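Local atomic coordinates of allergen Aed a 2 (Aedes aegypti, PDB entry 3DXL), a protein that binds and sequesters host biogenic amines and leukotrienes in two separate pockets, so modulating blood feeding by female mosquitoes, and has vasodilating activity. Residues 87-92 with 121-126; 68-73 with 91-96; 74-79 with 125-130. All coordinates share one frame; numbering follows the deposited sequence.

Interaction 1 of 3, residues 87-92 with 121-126; sequences SKVEAY and KDTSKN
Thr123 lies alongside Tyr92, the two side chains pointing opposite ways, where helix 121-127 crosses helix 86-97. Both helices belong to the all-helical, odorant-binding-protein-like N-terminal half of this D7 protein. Their short segments run at 101° with the axes 9.6 Å apart. The methyl CG2 of Thr123 fills the crossing next to Lys88, Val89 and Tyr92. It lies 3.8 Å from Tyr92 CB and 3.6 Å from the carbonyl oxygen of Lys88, and it also reaches the backbone of Val89. CG2 stands anti to its own backbone N, while OG1 lies beside that N (chi1 -57°). This rotation turns the methyl into the crossing and the hydroxyl to the Lys88 side. Further along, Ser124 CB sits against the phenol end of Tyr92, 3.4 Å from CZ. It approaches the ring obliquely.

No direct hydrogen bond joins the two segments. The Tyr92 hydroxyl pairs with Tyr113 and also meets a glycerol, probably from crystallisation. Ser124 OG turns back toward the carbonyl oxygens of His120 and Lys121. The Ser124 side chain also touches Trp37, which binds leukotriene E4, so this crossing probably borders the lipid pocket. Of the Lys88 side chain, CB comes near Thr123 OG1; the amine runs off elsewhere. The Lys88 backbone also takes part: a water donates to Lys88 O at 2.8 Å and lies 2.6 Å from Thr123 OG1.

Interaction 2 of 3, residues 68-73 with 91-96; sequences FDASVI and AYANAV
The turn from strand 67-68 into helix 71-79 packs against the later part of helix 86-97. Ile73, in the first turn of its helix, makes the main contact. Its CD1 methyl lies over the centre of one face of the Tyr92 ring, 3.7 Å from the centroid and 13° off the normal. This is a CH-pi contact. CG1 follows along the same ring, toward CE2. CG1 of Ile73 lies beside its backbone N and CG2 is anti to that N (chi1 -65°). This rotation lays the longer branch over the ring, while CG2 touches both Tyr92 CD2 and the methyl of Ala93. CD1 also meets Val96 CG2 at 3.8 Å.

Ala70 comes nearest in the backbone, with its CA 5.2 Å from that of Ala93. Two small residues permit this approach. Ala70 CB lies 3.4 Å from the carbonyl oxygen of Ala93 and 4.1 Å from its CB. The contact belongs to the helical core of the N-terminal PBP/GOBP domain. Helix 106-119 adds Val116, which touches both Tyr92 and Val96.

Val96 reaches the turn with its other methyl. CG1 is anti to the backbone N (chi1 173°) and extends to Phe68 CB, 3.8 Å away, and to the backbone at Asp69 and Ala70. The Phe68 ring turns off toward Tyr61, which it meets edge-to-face. The turn is also braced from within. Asp69 faces away from helix 86-97 and caps the start of helix 71-79. Its OD1 accepts from Ser71 N, met from above the carboxylate plane, and from Ser71 OG at 2.7 Å on the syn lone pair.

Interaction 3 of 3, residues 74-79 with 125-130; sequences QEQFKA and KNLFHG
Gln76 packs its side chain tightly against Leu127 and Phe128, at the point where helix 121-127 ends. CG is anti to the backbone N, and a bend at chi2 (70°) brings the amide nearly parallel to the Phe128 ring, by its CD1-CE1 rim. Amide and ring planes are only 12° apart. Gln76 CG lies over one face of that ring, offset toward the rim, 4.0 Å from the centroid. The same CG is 3.6 Å from Leu127 CG. NE2 donates to the carbonyl oxygen of Leu127 at 3.0 Å. This oxygen lies almost in the amide plane, and the N-H...O angle is 162°. The bond fixes the amide's rotation. OE1 takes the backbone N-H of Phe4, and the His129 imidazole, steeply turned to the amide, bonds through NE2 to Phe4 O. Gln76 OE1 and His129 NE2 thus both have partners at Phe4.

The Phe77 side is looser. Leu127 CD1 is 3.9 Å from Phe77 CB and meets the ring only obliquely. Phe77 is partly exposed, and its other neighbours include Val89. Away from the interface, Lys125 NZ bonds to Gly130 O, 2.7 Å away. Gly130 binds leukotriene E4, as does Trp37, which touches Phe128. The contact is consistent with a place in the wall of the N-terminal lipid pocket of this odorant-binding-protein fold.

In the fold
The three contacts join helices 71-79, 86-97 and 121-127 pairwise. Interaction 2 links the first two, interaction 1 the second and third, and interaction 3 the first and third. Along the chain the order is 68-73, 74-79, 87-92, 91-96, 121-126 and 125-130, with overlaps at Ala91-Tyr92 and Lys125-Asn126. Centres of interactions 1 and 2 lie about 9 Å apart, as do those of 1 and 3; those of 2 and 3 are about 11 Å apart. Val89 CG1 packs on both Ile73 and Phe77, so the three contacts form one continuous core. This core lies in the N-terminal, lipid-binding half. Segment 125-130 includes leukotriene-binding Gly130, and Trp37 lies beside the core.

Interaction 1 of 3, residues 87-92 with 121-126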
loop_
_atom_site.group_PDB
_atom_site.type_symbol
_atom_site.label_atom_id
_atom_site.label_comp_id
_atom_site.label_asym_id
_atom_site.label_seq_id
_atom_site.Cartn_x
_atom_site.Cartn_y
_atom_site.Cartn_z
ATOM N N SER A 87 19.912 -6.337 -21.262
ATOM C CA SER A 87 20.523 -7.661 -21.107
ATOM C C SER A 87 20.420 -8.194 -19.676
ATOM O O SER A 87 20.175 -9.381 -19.477
ATOM C CB SER A 87 21.982 -7.664 -21.585
ATOM O OG SER A 87 22.777 -6.773 -20.833
ATOM N N LYS A 88 20.598 -7.298 -18.707
ATOM C CA LYS A 88 20.524 -7.643 -17.287
ATOM C C LYS A 88 19.086 -7.931 -16.854
ATOM O O LYS A 88 18.836 -8.879 -16.120
ATOM C CB LYS A 88 21.177 -6.543 -16.439
ATOM C CG LYS A 88 22.693 -6.453 -16.669
ATOM C CD LYS A 88 23.384 -5.419 -15.802
ATOM C CE LYS A 88 24.901 -5.633 -15.769
ATOM N NZ LYS A 88 25.492 -5.909 -17.111
ATOM N N VAL A 89 18.142 -7.136 -17.346
ATOM C CA VAL A 89 16.724 -7.374 -17.067
ATOM C C VAL A 89 16.304 -8.728 -17.637
ATOM O O VAL A 89 15.625 -9.515 -16.972
ATOM C CB VAL A 89 15.838 -6.250 -17.636
ATOM C CG1 VAL A 89 14.353 -6.604 -17.514
ATOM C CG2 VAL A 89 16.146 -4.945 -16.931
ATOM N N GLU A 90 16.734 -9.003 -18.867
ATOM C CA GLU A 90 16.437 -10.282 -19.499
ATOM C C GLU A 90 17.046 -11.469 -18.743
ATOM O O GLU A 90 16.385 -12.500 -18.586
ATOM C CB GLU A 90 16.831 -10.271 -20.986
ATOM C CG GLU A 90 15.849 -9.431 -21.810
ATOM C CD GLU A 90 16.261 -9.172 -23.246
ATOM O OE1 GLU A 90 17.440 -9.381 -23.607
ATOM O OE2 GLU A 90 15.378 -8.725 -24.012
ATOM N N ALA A 91 18.276 -11.309 -18.248
ATOM C CA ALA A 91 18.929 -12.365 -17.460
ATOM C C ALA A 91 18.140 -12.650 -16.172
ATOM O O ALA A 91 17.963 -13.804 -15.792
ATOM C CB ALA A 91 20.371 -11.993 -17.145
ATOM N N TYR A 92 17.636 -11.593 -15.533
ATOM C CA TYR A 92 16.843 -11.712 -14.314
ATOM C C TYR A 92 15.506 -12.387 -14.619
ATOM O O TYR A 92 15.106 -13.339 -13.937
ATOM C CB TYR A 92 16.673 -10.318 -13.696
ATOM C CG TYR A 92 15.724 -10.180 -12.519
ATOM C CD1 TYR A 92 15.619 -11.168 -11.545
ATOM C CD2 TYR A 92 14.956 -9.024 -12.371
ATOM C CE1 TYR A 92 14.756 -11.013 -10.463
ATOM C CE2 TYR A 92 14.090 -8.862 -11.294
ATOM C CZ TYR A 92 13.994 -9.854 -10.350
ATOM O OH TYR A 92 13.135 -9.674 -9.282
ATOM N N LYS A 121 20.642 -9.179 -7.589
ATOM C CA LYS A 121 20.289 -8.209 -6.556
ATOM C C LYS A 121 20.185 -6.796 -7.099
ATOM O O LYS A 121 19.149 -6.156 -6.934
ATOM C CB LYS A 121 21.267 -8.260 -5.380
ATOM C CG LYS A 121 20.796 -7.421 -4.187
ATOM C CD LYS A 121 21.604 -7.681 -2.928
ATOM C CE LYS A 121 21.116 -8.920 -2.199
ATOM N NZ LYS A 121 21.405 -8.838 -0.741
ATOM N N ASP A 122 21.233 -6.301 -7.748
ATOM C CA ASP A 122 21.221 -4.941 -8.275
ATOM C C ASP A 122 20.174 -4.735 -9.360
ATOM O O ASP A 122 19.528 -3.693 -9.405
ATOM C CB ASP A 122 22.607 -4.549 -8.785
ATOM C CG ASP A 122 23.532 -4.127 -7.670
ATOM O OD1 ASP A 122 23.068 -3.482 -6.704
ATOM O OD2 ASP A 122 24.738 -4.423 -7.770
ATOM N N THR A 123 20.001 -5.722 -10.232
ATOM C CA THR A 123 19.020 -5.626 -11.293
ATOM C C THR A 123 17.626 -5.452 -10.692
ATOM O O THR A 123 16.868 -4.543 -11.076
ATOM C CB THR A 123 19.053 -6.885 -12.176
ATOM O OG1 THR A 123 20.378 -7.062 -12.694
ATOM C CG2 THR A 123 18.062 -6.778 -13.325
ATOM N N SER A 124 17.295 -6.320 -9.744
ATOM C CA SER A 124 15.961 -6.311 -9.134
ATOM C C SER A 124 15.731 -5.092 -8.238
ATOM O O SER A 124 14.661 -4.480 -8.282
ATOM C CB SER A 124 15.719 -7.619 -8.381
ATOM O OG SER A 124 16.567 -7.739 -7.268
ATOM N N LYS A 125 16.749 -4.727 -7.469
ATOM C CA LYS A 125 16.696 -3.564 -6.586
ATOM C C LYS A 125 16.509 -2.283 -7.390
ATOM O O LYS A 125 15.688 -1.434 -7.045
ATOM C CB LYS A 125 17.967 -3.508 -5.741
ATOM C CG LYS A 125 17.984 -2.471 -4.649
ATOM C CD LYS A 125 19.139 -2.760 -3.698
ATOM C CE LYS A 125 19.005 -1.979 -2.410
ATOM N NZ LYS A 125 19.332 -0.557 -2.601
ATOM N N ASN A 126 17.259 -2.131 -8.477
ATOM C CA ASN A 126 17.084 -0.966 -9.337
ATOM C C ASN A 126 15.704 -0.897 -9.972
ATOM O O ASN A 126 15.069 0.165 -9.994
ATOM C CB ASN A 126 18.163 -0.929 -10.418
ATOM C CG ASN A 126 19.529 -0.576 -9.872
ATOM O OD1 ASN A 126 19.701 -0.317 -8.689
ATOM N ND2 ASN A 126 20.527 -0.579 -10.753
HETATM O O HOH W 1 20.519 -9.362 -13.988
#

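Interaction 2 of 3, residues 68-73 with 91-96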
loop_
_atom_site.group_PDB
_atom_site.type_symbol
_atom_site.label_atom_id
_atom_site.label_comp_id
_atom_site.label_asym_id
_atom_site.label_seq_id
_atom_site.Cartn_x
_atom_site.Cartn_y
_atom_site.Cartn_z
ATOM N N PHE A 68 6.566 -19.290 -10.078
ATOM C CA PHE A 68 7.052 -17.942 -10.291
ATOM C C PHE A 68 6.605 -17.427 -11.660
ATOM O O PHE A 68 6.247 -18.220 -12.544
ATOM C CB PHE A 68 8.573 -17.904 -10.119
ATOM C CG PHE A 68 9.013 -18.182 -8.709
ATOM C CD1 PHE A 68 9.185 -17.131 -7.807
ATOM C CD2 PHE A 68 9.202 -19.490 -8.262
ATOM C CE1 PHE A 68 9.571 -17.378 -6.508
ATOM C CE2 PHE A 68 9.587 -19.751 -6.958
ATOM C CZ PHE A 68 9.764 -18.692 -6.073
ATOM N N ASP A 69 6.607 -16.107 -11.822
ATOM C CA ASP A 69 6.080 -15.450 -13.012
ATOM C C ASP A 69 6.950 -14.238 -13.297
ATOM O O ASP A 69 6.999 -13.304 -12.501
ATOM C CB ASP A 69 4.616 -15.041 -12.773
ATOM C CG ASP A 69 3.912 -14.562 -14.032
ATOM O OD1 ASP A 69 4.578 -14.251 -15.039
ATOM O OD2 ASP A 69 2.667 -14.482 -13.998
ATOM N N ALA A 70 7.659 -14.263 -14.421
ATOM C CA ALA A 70 8.564 -13.175 -14.766
ATOM C C ALA A 70 7.879 -12.015 -15.490
ATOM O O ALA A 70 8.524 -11.011 -15.803
ATOM C CB ALA A 70 9.728 -13.701 -15.591
ATOM N N SER A 71 6.577 -12.147 -15.739
ATOM C CA SER A 71 5.845 -11.141 -16.502
ATOM C C SER A 71 5.971 -9.746 -15.893
ATOM O O SER A 71 6.132 -8.769 -16.621
ATOM C CB SER A 71 4.368 -11.525 -16.644
ATOM O OG SER A 71 4.229 -12.803 -17.246
ATOM N N VAL A 72 5.916 -9.658 -14.561
ATOM C CA VAL A 72 6.004 -8.361 -13.892
ATOM C C VAL A 72 7.357 -7.683 -14.133
ATOM O O VAL A 72 7.429 -6.463 -14.191
ATOM C CB VAL A 72 5.657 -8.446 -12.374
ATOM C CG1 VAL A 72 6.654 -9.314 -11.622
ATOM C CG2 VAL A 72 5.589 -7.058 -11.764
ATOM N N ILE A 73 8.422 -8.473 -14.307
ATOM C CA ILE A 73 9.741 -7.910 -14.582
ATOM C C ILE A 73 9.727 -7.127 -15.901
ATOM O O ILE A 73 10.213 -5.996 -15.967
ATOM C CB ILE A 73 10.829 -9.009 -14.590
ATOM C CG1 ILE A 73 10.962 -9.603 -13.187
ATOM C CG2 ILE A 73 12.174 -8.457 -15.105
ATOM C CD1 ILE A 73 11.757 -10.903 -13.153
ATOM N N ALA A 91 18.276 -11.309 -18.248
ATOM C CA ALA A 91 18.929 -12.365 -17.460
ATOM C C ALA A 91 18.140 -12.650 -16.172
ATOM O O ALA A 91 17.963 -13.804 -15.792
ATOM C CB ALA A 91 20.371 -11.993 -17.145
ATOM N N TYR A 92 17.636 -11.593 -15.533
ATOM C CA TYR A 92 16.843 -11.712 -14.314
ATOM C C TYR A 92 15.506 -12.387 -14.619
ATOM O O TYR A 92 15.106 -13.339 -13.937
ATOM C CB TYR A 92 16.673 -10.318 -13.696
ATOM C CG TYR A 92 15.724 -10.180 -12.519
ATOM C CD1 TYR A 92 15.619 -11.168 -11.545
ATOM C CD2 TYR A 92 14.956 -9.024 -12.371
ATOM C CE1 TYR A 92 14.756 -11.013 -10.463
ATOM C CE2 TYR A 92 14.090 -8.862 -11.294
ATOM C CZ TYR A 92 13.994 -9.854 -10.350
ATOM O OH TYR A 92 13.135 -9.674 -9.282
ATOM N N ALA A 93 14.824 -11.922 -15.660
ATOM C CA ALA A 93 13.557 -12.530 -16.051
ATOM C C ALA A 93 13.734 -14.012 -16.399
ATOM O O ALA A 93 12.929 -14.855 -15.999
ATOM C CB ALA A 93 12.938 -11.780 -17.216
ATOM N N ASN A 94 14.797 -14.321 -17.144
ATOM C CA ASN A 94 15.127 -15.706 -17.484
ATOM C C ASN A 94 15.330 -16.587 -16.254
ATOM O O ASN A 94 14.816 -17.703 -16.203
ATOM C CB ASN A 94 16.359 -15.767 -18.398
ATOM C CG ASN A 94 16.058 -15.317 -19.811
ATOM O OD1 ASN A 94 14.900 -15.257 -20.226
ATOM N ND2 ASN A 94 17.107 -14.997 -20.563
ATOM N N ALA A 95 16.074 -16.086 -15.268
ATOM C CA ALA A 95 16.294 -16.828 -14.023
ATOM C C ALA A 95 14.975 -17.120 -13.295
ATOM O O ALA A 95 14.769 -18.217 -12.779
ATOM C CB ALA A 95 17.270 -16.092 -13.122
ATOM N N VAL A 96 14.069 -16.146 -13.280
ATOM C CA VAL A 96 12.750 -16.355 -12.674
ATOM C C VAL A 96 11.923 -17.372 -13.473
ATOM O O VAL A 96 11.370 -18.310 -12.900
ATOM C CB VAL A 96 11.983 -15.020 -12.483
ATOM C CG1 VAL A 96 10.545 -15.273 -12.010
ATOM C CG2 VAL A 96 12.710 -14.140 -11.479
#

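Interaction 3 of 3, residues 74-79 with 125-130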
loop_
_atom_site.group_PDB
_atom_site.type_symbol
_atom_site.label_atom_id
_atom_site.label_comp_id
_atom_site.label_asym_id
_atom_site.label_seq_id
_atom_site.Cartn_x
_atom_site.Cartn_y
_atom_site.Cartn_z
ATOM N N GLN A 74 9.151 -7.727 -16.940
ATOM C CA GLN A 74 9.045 -7.049 -18.231
ATOM C C GLN A 74 8.094 -5.845 -18.178
ATOM O O GLN A 74 8.381 -4.808 -18.772
ATOM C CB GLN A 74 8.648 -8.026 -19.340
ATOM C CG GLN A 74 9.678 -9.144 -19.605
ATOM C CD GLN A 74 11.067 -8.643 -20.026
ATOM O OE1 GLN A 74 11.222 -7.551 -20.590
ATOM N NE2 GLN A 74 12.086 -9.459 -19.760
ATOM N N GLU A 75 6.983 -5.974 -17.442
ATOM C CA GLU A 75 6.056 -4.858 -17.257
ATOM C C GLU A 75 6.752 -3.703 -16.550
ATOM O O GLU A 75 6.611 -2.538 -16.935
ATOM C CB GLU A 75 4.820 -5.290 -16.458
ATOM C CG GLU A 75 3.796 -6.086 -17.249
ATOM C CD GLU A 75 3.283 -5.342 -18.474
ATOM O OE1 GLU A 75 2.884 -4.162 -18.348
ATOM O OE2 GLU A 75 3.289 -5.946 -19.564
ATOM N N GLN A 76 7.525 -4.040 -15.520
ATOM C CA GLN A 76 8.252 -3.052 -14.751
ATOM C C GLN A 76 9.287 -2.304 -15.596
ATOM O O GLN A 76 9.387 -1.078 -15.541
ATOM C CB GLN A 76 8.895 -3.708 -13.528
ATOM C CG GLN A 76 9.437 -2.731 -12.504
ATOM C CD GLN A 76 8.360 -1.974 -11.745
ATOM O OE1 GLN A 76 7.166 -2.192 -11.937
ATOM N NE2 GLN A 76 8.791 -1.076 -10.887
ATOM N N PHE A 77 10.055 -3.052 -16.380
ATOM C CA PHE A 77 11.088 -2.466 -17.231
ATOM C C PHE A 77 10.493 -1.603 -18.352
ATOM O O PHE A 77 11.053 -0.570 -18.704
ATOM C CB PHE A 77 11.987 -3.582 -17.777
ATOM C CG PHE A 77 13.151 -3.102 -18.603
ATOM C CD1 PHE A 77 13.939 -2.032 -18.200
ATOM C CD2 PHE A 77 13.486 -3.776 -19.776
ATOM C CE1 PHE A 77 15.026 -1.621 -18.982
ATOM C CE2 PHE A 77 14.568 -3.375 -20.554
ATOM C CZ PHE A 77 15.340 -2.305 -20.158
ATOM N N LYS A 78 9.365 -2.037 -18.901
ATOM C CA LYS A 78 8.645 -1.244 -19.904
ATOM C C LYS A 78 8.243 0.126 -19.350
ATOM O O LYS A 78 8.375 1.146 -20.029
ATOM C CB LYS A 78 7.419 -2.006 -20.396
ATOM C CG LYS A 78 6.605 -1.292 -21.464
ATOM C CD LYS A 78 5.421 -2.145 -21.886
ATOM C CE LYS A 78 4.752 -1.604 -23.135
ATOM N NZ LYS A 78 3.576 -2.435 -23.511
ATOM N N ALA A 79 7.764 0.132 -18.109
ATOM C CA ALA A 79 7.351 1.365 -17.441
ATOM C C ALA A 79 8.540 2.221 -17.015
ATOM O O ALA A 79 8.441 3.450 -16.962
ATOM C CB ALA A 79 6.477 1.048 -16.240
ATOM N N LYS A 125 16.749 -4.727 -7.469
ATOM C CA LYS A 125 16.696 -3.564 -6.586
ATOM C C LYS A 125 16.509 -2.283 -7.390
ATOM O O LYS A 125 15.688 -1.434 -7.045
ATOM C CB LYS A 125 17.967 -3.508 -5.741
ATOM C CG LYS A 125 17.984 -2.471 -4.649
ATOM C CD LYS A 125 19.139 -2.760 -3.698
ATOM C CE LYS A 125 19.005 -1.979 -2.410
ATOM N NZ LYS A 125 19.332 -0.557 -2.601
ATOM N N ASN A 126 17.259 -2.131 -8.477
ATOM C CA ASN A 126 17.084 -0.966 -9.337
ATOM C C ASN A 126 15.704 -0.897 -9.972
ATOM O O ASN A 126 15.069 0.165 -9.994
ATOM C CB ASN A 126 18.163 -0.929 -10.418
ATOM C CG ASN A 126 19.529 -0.576 -9.872
ATOM O OD1 ASN A 126 19.701 -0.317 -8.689
ATOM N ND2 ASN A 126 20.527 -0.579 -10.753
ATOM N N LEU A 127 15.230 -2.024 -10.483
ATOM C CA LEU A 127 13.975 -2.070 -11.225
ATOM C C LEU A 127 12.752 -1.795 -10.362
ATOM O O LEU A 127 11.778 -1.196 -10.835
ATOM C CB LEU A 127 13.823 -3.434 -11.883
ATOM C CG LEU A 127 12.846 -3.613 -13.036
ATOM C CD1 LEU A 127 13.108 -2.590 -14.125
ATOM C CD2 LEU A 127 13.019 -5.007 -13.605
ATOM N N PHE A 128 12.796 -2.271 -9.124
ATOM C CA PHE A 128 11.644 -2.221 -8.236
ATOM C C PHE A 128 11.795 -1.164 -7.151
ATOM O O PHE A 128 11.270 -1.307 -6.038
ATOM C CB PHE A 128 11.358 -3.608 -7.679
ATOM C CG PHE A 128 10.742 -4.524 -8.682
ATOM C CD1 PHE A 128 9.386 -4.426 -8.987
ATOM C CD2 PHE A 128 11.513 -5.464 -9.360
ATOM C CE1 PHE A 128 8.799 -5.261 -9.928
ATOM C CE2 PHE A 128 10.935 -6.300 -10.305
ATOM C CZ PHE A 128 9.578 -6.207 -10.592
ATOM N N HIS A 129 12.489 -0.081 -7.499
ATOM C CA HIS A 129 12.508 1.157 -6.689
ATOM C C HIS A 129 13.149 0.962 -5.322
ATOM O O HIS A 129 12.712 1.556 -4.328
ATOM C CB HIS A 129 11.110 1.798 -6.574
ATOM C CG HIS A 129 10.438 1.995 -7.889
ATOM N ND1 HIS A 129 10.997 2.741 -8.908
ATOM C CD2 HIS A 129 9.251 1.545 -8.354
ATOM C CE1 HIS A 129 10.182 2.733 -9.949
ATOM N NE2 HIS A 129 9.112 2.019 -9.635
ATOM N N GLY A 130 14.188 0.129 -5.290
ATOM C CA GLY A 130 14.998 -0.082 -4.105
ATOM C C GLY A 130 16.307 0.686 -4.121
ATOM O O GLY A 130 16.980 0.763 -3.100
#